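Local structure of Kiaa0380 (Homo sapiens, 1HTJ) at residues 87-95 and 187-195. The protein is a Rho guanine nucleotide exchange factor whose RGS-like domain probably binds heterotrimeric G-protein alpha subunits, linking their signalling to Rho GTPases. The protein carries 3 engineered substitutions. Sequence-based numbering, arbitrary orientation.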
ATOM      1  N   ILE A  87      -4.740  -1.364  12.787  1.00 35.81           N
ATOM      2  CA  ILE A  87      -5.182  -1.866  11.499  1.00 35.67           C
ATOM      3  C   ILE A  87      -4.486  -3.137  11.034  1.00 36.28           C
ATOM      4  O   ILE A  87      -5.132  -4.059  10.503  1.00 36.09           O
ATOM      5  CB  ILE A  87      -5.001  -0.800  10.409  1.00 34.97           C
ATOM      6  CG1 ILE A  87      -5.968   0.354  10.662  1.00 34.43           C
ATOM      7  CG2 ILE A  87      -5.230  -1.411   9.027  1.00 35.26           C
ATOM      8  CD1 ILE A  87      -5.832   1.480   9.693  1.00 34.72           C
ATOM      9  N   PHE A  88      -3.178  -3.198  11.253  1.00 36.47           N
ATOM     10  CA  PHE A  88      -2.394  -4.327  10.769  1.00 37.28           C
ATOM     11  C   PHE A  88      -1.768  -5.297  11.753  1.00 38.48           C
ATOM     12  O   PHE A  88      -1.630  -6.472  11.439  1.00 38.55           O
ATOM     13  CB  PHE A  88      -1.242  -3.815   9.888  1.00 35.78           C
ATOM     14  CG  PHE A  88      -1.669  -2.858   8.809  1.00 35.15           C
ATOM     15  CD1 PHE A  88      -1.528  -1.493   8.984  1.00 34.04           C
ATOM     16  CD2 PHE A  88      -2.192  -3.333   7.605  1.00 34.61           C
ATOM     17  CE1 PHE A  88      -1.895  -0.611   7.981  1.00 34.19           C
ATOM     18  CE2 PHE A  88      -2.566  -2.459   6.595  1.00 34.35           C
ATOM     19  CZ  PHE A  88      -2.418  -1.093   6.780  1.00 34.00           C
ATOM     20  N   LEU A  89      -1.398  -4.832  12.937  1.00 39.93           N
ATOM     21  CA  LEU A  89      -0.669  -5.708  13.831  1.00 42.03           C
ATOM     22  C   LEU A  89      -1.251  -6.236  15.114  1.00 43.33           C
ATOM     23  O   LEU A  89      -0.744  -7.221  15.649  1.00 43.42           O
ATOM     24  CB  LEU A  89       0.678  -5.058  14.148  1.00 42.32           C
ATOM     25  CG  LEU A  89       1.459  -4.556  12.933  1.00 42.41           C
ATOM     26  CD1 LEU A  89       2.659  -3.750  13.396  1.00 42.66           C
ATOM     27  CD2 LEU A  89       1.878  -5.740  12.066  1.00 42.79           C
ATOM     28  N   GLU A  90      -2.295  -5.611  15.630  1.00 45.20           N
ATOM     29  CA  GLU A  90      -2.835  -6.102  16.879  1.00 46.71           C
ATOM     30  C   GLU A  90      -3.638  -7.390  16.687  1.00 47.23           C
ATOM     31  O   GLU A  90      -4.075  -7.709  15.579  1.00 47.04           O
ATOM     32  CB  GLU A  90      -3.656  -5.005  17.562  1.00 47.33           C
ATOM     33  CG  GLU A  90      -5.048  -4.812  17.043  1.00 49.53           C
ATOM     34  CD  GLU A  90      -6.056  -5.566  17.873  1.00 50.09           C
ATOM     35  OE1 GLU A  90      -6.006  -5.420  19.110  1.00 50.92           O
ATOM     36  OE2 GLU A  90      -6.893  -6.296  17.299  1.00 51.07           O
ATOM     37  N   LYS A  91      -3.787  -8.133  17.781  1.00 47.67           N
ATOM     38  CA  LYS A  91      -4.501  -9.407  17.811  1.00 48.17           C
ATOM     39  C   LYS A  91      -5.634  -9.593  16.805  1.00 47.20           C
ATOM     40  O   LYS A  91      -5.682 -10.595  16.091  1.00 47.52           O
ATOM     41  CB  LYS A  91      -5.071  -9.657  19.224  1.00 49.80           C
ATOM     42  CG  LYS A  91      -4.268 -10.661  20.043  1.00 52.31           C
ATOM     43  CD  LYS A  91      -4.223 -12.029  19.343  1.00 53.95           C
ATOM     44  CE  LYS A  91      -3.165 -12.952  19.957  1.00 55.05           C
ATOM     45  NZ  LYS A  91      -3.271 -13.059  21.443  1.00 55.59           N
ATOM     46  N   ASN A  92      -6.552  -8.637  16.769  1.00 45.56           N
ATOM     47  CA  ASN A  92      -7.704  -8.736  15.889  1.00 44.10           C
ATOM     48  C   ASN A  92      -7.744  -7.653  14.829  1.00 42.22           C
ATOM     49  O   ASN A  92      -8.811  -7.156  14.492  1.00 41.69           O
ATOM     50  CB  ASN A  92      -8.977  -8.679  16.728  1.00 44.97           C
ATOM     51  CG  ASN A  92      -9.025  -9.772  17.776  1.00 45.99           C
ATOM     52  OD1 ASN A  92      -8.871 -10.953  17.458  1.00 47.08           O
ATOM     53  ND2 ASN A  92      -9.244  -9.388  19.037  1.00 46.28           N
ATOM     54  N   ALA A  93      -6.578  -7.299  14.306  1.00 40.56           N
ATOM     55  CA  ALA A  93      -6.484  -6.274  13.291  1.00 39.60           C
ATOM     56  C   ALA A  93      -7.240  -6.730  12.043  1.00 39.15           C
ATOM     57  O   ALA A  93      -7.162  -7.890  11.649  1.00 39.22           O
ATOM     58  CB  ALA A  93      -5.031  -6.015  12.962  1.00 38.74           C
ATOM     59  N   PRO A  94      -8.002  -5.820  11.417  1.00 38.81           N
ATOM     60  CA  PRO A  94      -8.761  -6.175  10.205  1.00 38.48           C
ATOM     61  C   PRO A  94      -7.886  -6.534   8.995  1.00 38.28           C
ATOM     62  O   PRO A  94      -8.247  -7.396   8.200  1.00 37.92           O
ATOM     63  CB  PRO A  94      -9.629  -4.941   9.964  1.00 37.54           C
ATOM     64  CG  PRO A  94      -8.809  -3.828  10.558  1.00 38.10           C
ATOM     65  CD  PRO A  94      -8.283  -4.435  11.837  1.00 37.89           C
ATOM     66  N   LEU A  95      -6.749  -5.860   8.853  1.00 38.69           N
ATOM     67  CA  LEU A  95      -5.823  -6.124   7.748  1.00 39.11           C
ATOM     68  C   LEU A  95      -4.540  -6.687   8.346  1.00 40.45           C
ATOM     69  O   LEU A  95      -3.425  -6.208   8.090  1.00 39.80           O
ATOM     70  CB  LEU A  95      -5.526  -4.836   6.986  1.00 37.39           C
ATOM     71  CG  LEU A  95      -6.744  -4.100   6.430  1.00 36.66           C
ATOM     72  CD1 LEU A  95      -6.261  -2.884   5.626  1.00 35.37           C
ATOM     73  CD2 LEU A  95      -7.583  -5.049   5.561  1.00 34.76           C
ATOM     74  N   ASP A 187     -15.960  -2.914   7.914  1.00 32.25           N
ATOM     75  CA  ASP A 187     -14.805  -3.259   8.736  1.00 32.77           C
ATOM     76  C   ASP A 187     -13.612  -3.645   7.883  1.00 32.74           C
ATOM     77  O   ASP A 187     -12.565  -4.060   8.394  1.00 33.31           O
ATOM     78  CB  ASP A 187     -15.138  -4.380   9.735  1.00 33.34           C
ATOM     79  CG  ASP A 187     -15.584  -5.672   9.056  1.00 34.91           C
ATOM     80  OD1 ASP A 187     -15.450  -5.805   7.823  1.00 36.14           O
ATOM     81  OD2 ASP A 187     -16.061  -6.579   9.765  1.00 35.26           O
ATOM     82  N   ARG A 188     -13.767  -3.501   6.578  1.00 32.62           N
ATOM     83  CA  ARG A 188     -12.687  -3.812   5.660  1.00 32.28           C
ATOM     84  C   ARG A 188     -12.346  -2.610   4.784  1.00 31.63           C
ATOM     85  O   ARG A 188     -11.177  -2.256   4.644  1.00 31.53           O
ATOM     86  CB  ARG A 188     -13.045  -5.036   4.809  1.00 33.28           C
ATOM     87  CG  ARG A 188     -12.890  -6.353   5.583  1.00 34.50           C
ATOM     88  CD  ARG A 188     -11.458  -6.505   6.054  1.00 36.68           C
ATOM     89  NE  ARG A 188     -11.253  -7.656   6.922  1.00 38.50           N
ATOM     90  CZ  ARG A 188     -11.672  -7.735   8.183  1.00 39.98           C
ATOM     91  NH1 ARG A 188     -12.326  -6.720   8.747  1.00 40.04           N
ATOM     92  NH2 ARG A 188     -11.447  -8.841   8.880  1.00 40.28           N
ATOM     93  N   SER A 189     -13.362  -1.966   4.223  1.00 31.02           N
ATOM     94  CA  SER A 189     -13.144  -0.812   3.363  1.00 30.80           C
ATOM     95  C   SER A 189     -12.608   0.430   4.100  1.00 30.77           C
ATOM     96  O   SER A 189     -11.804   1.190   3.539  1.00 30.33           O
ATOM     97  CB  SER A 189     -14.436  -0.452   2.635  1.00 30.93           C
ATOM     98  OG  SER A 189     -15.439  -0.097   3.560  1.00 31.26           O
ATOM     99  N   ALA A 190     -13.050   0.642   5.339  1.00 30.20           N
ATOM    100  CA  ALA A 190     -12.602   1.799   6.102  1.00 30.22           C
ATOM    101  C   ALA A 190     -11.088   1.714   6.336  1.00 30.09           C
ATOM    102  O   ALA A 190     -10.351   2.639   5.994  1.00 30.10           O
ATOM    103  CB  ALA A 190     -13.370   1.900   7.457  1.00 29.41           C
ATOM    104  N   PRO A 191     -10.603   0.610   6.928  1.00 30.27           N
ATOM    105  CA  PRO A 191      -9.149   0.547   7.138  1.00 30.84           C
ATOM    106  C   PRO A 191      -8.346   0.589   5.835  1.00 31.64           C
ATOM    107  O   PRO A 191      -7.296   1.231   5.764  1.00 31.82           O
ATOM    108  CB  PRO A 191      -8.955  -0.751   7.939  1.00 29.96           C
ATOM    109  CG  PRO A 191     -10.161  -1.586   7.571  1.00 29.64           C
ATOM    110  CD  PRO A 191     -11.275  -0.535   7.566  1.00 30.00           C
HETATM  111  N   MSE A 192      -8.839  -0.082   4.799  1.00 32.19           N
HETATM  112  CA  MSE A 192      -8.164  -0.074   3.503  1.00 33.11           C
HETATM  113  C   MSE A 192      -8.151   1.361   2.946  1.00 33.46           C
HETATM  114  O   MSE A 192      -7.170   1.821   2.373  1.00 33.37           O
HETATM  115  CB  MSE A 192      -8.903  -0.998   2.521  1.00 33.68           C
HETATM  116  CG  MSE A 192      -8.831  -2.496   2.852  1.00 34.41           C
HETATM  117 SE   MSE A 192     -10.064  -3.541   1.746  1.00 36.77          SE
HETATM  118  CE  MSE A 192      -9.234  -3.353   0.006  1.00 35.21           C
ATOM    119  N   ASP A 193      -9.256   2.068   3.109  1.00 34.26           N
ATOM    120  CA  ASP A 193      -9.346   3.433   2.619  1.00 34.99           C
ATOM    121  C   ASP A 193      -8.366   4.313   3.405  1.00 35.12           C
ATOM    122  O   ASP A 193      -7.681   5.162   2.833  1.00 34.59           O
ATOM    123  CB  ASP A 193     -10.780   3.949   2.783  1.00 36.69           C
ATOM    124  CG  ASP A 193     -10.964   5.343   2.217  1.00 38.48           C
ATOM    125  OD1 ASP A 193     -11.053   5.508   0.985  1.00 39.10           O
ATOM    126  OD2 ASP A 193     -11.001   6.292   3.016  1.00 41.16           O
ATOM    127  N   PHE A 194      -8.293   4.104   4.717  1.00 35.01           N
ATOM    128  CA  PHE A 194      -7.378   4.887   5.532  1.00 35.27           C
ATOM    129  C   PHE A 194      -5.933   4.652   5.085  1.00 35.22           C
ATOM    130  O   PHE A 194      -5.181   5.599   4.875  1.00 34.83           O
ATOM    131  CB  PHE A 194      -7.495   4.499   6.997  1.00 35.31           C
ATOM    132  CG  PHE A 194      -6.548   5.238   7.883  1.00 36.29           C
ATOM    133  CD1 PHE A 194      -6.933   6.420   8.504  1.00 37.07           C
ATOM    134  CD2 PHE A 194      -5.253   4.770   8.082  1.00 36.88           C
ATOM    135  CE1 PHE A 194      -6.039   7.131   9.316  1.00 36.68           C
ATOM    136  CE2 PHE A 194      -4.355   5.473   8.888  1.00 37.23           C
ATOM    137  CZ  PHE A 194      -4.756   6.654   9.505  1.00 36.73           C
ATOM    138  N   ALA A 195      -5.553   3.385   4.950  1.00 35.47           N
ATOM    139  CA  ALA A 195      -4.187   3.029   4.552  1.00 35.78           C
ATOM    140  C   ALA A 195      -3.844   3.574   3.167  1.00 36.25           C
ATOM    141  O   ALA A 195      -2.789   4.180   2.951  1.00 36.49           O
ATOM    142  CB  ALA A 195      -4.019   1.517   4.583  1.00 34.37           C
TER
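I87 and P191 meet in a largely apolar seam that runs along one side of helix 186-202. The branched I87 reaches two residues of that helix: CG2 touches P191 CB at 3.9 Å, while CG1 lies beside the backbone N (chi1 -68°) and its extended chain carries CD1 to F194 CD2, 3.7 Å away. The compact ring of P191 also receives the ring of P94, CG to CG at 4.0 Å; having no N-H, P191 leaves a break in the helix bonding, where the helix kinks. The forked end of L95 lets both methyls meet the unbranched chain of M192, a selenomethionine, with CD1 3.8 Å from M192 CG. The small A195 lets the F88 ring come close, its CB lying 3.8 Å from CZ at the ring edge, and I87 CG2 covers one face of that same ring.

The polar part is gathered at R188. Long and flat-ended, its bent chain lays one guanidinium face against P94 O, a contact without a hydrogen bond, while NH1 reaches back to donate to D187 O at 2.7 Å and pairs with D187 OD1 by charge alone. With an alanine here, P94 would probably lose the flat group packed on it and D187 its compensating charge. No hydrogen bond joins the two segments, but within 87-95 L95 N bonds to I87 O at 2.9 Å, closing the chain back toward the last turn of helix 76-89.

Within this all-helical RGS-like domain, helix 58-69 packs against the buried side of the contact, where F88 and A195 both touch C65, and M192 packs on L181 of helix 163-182.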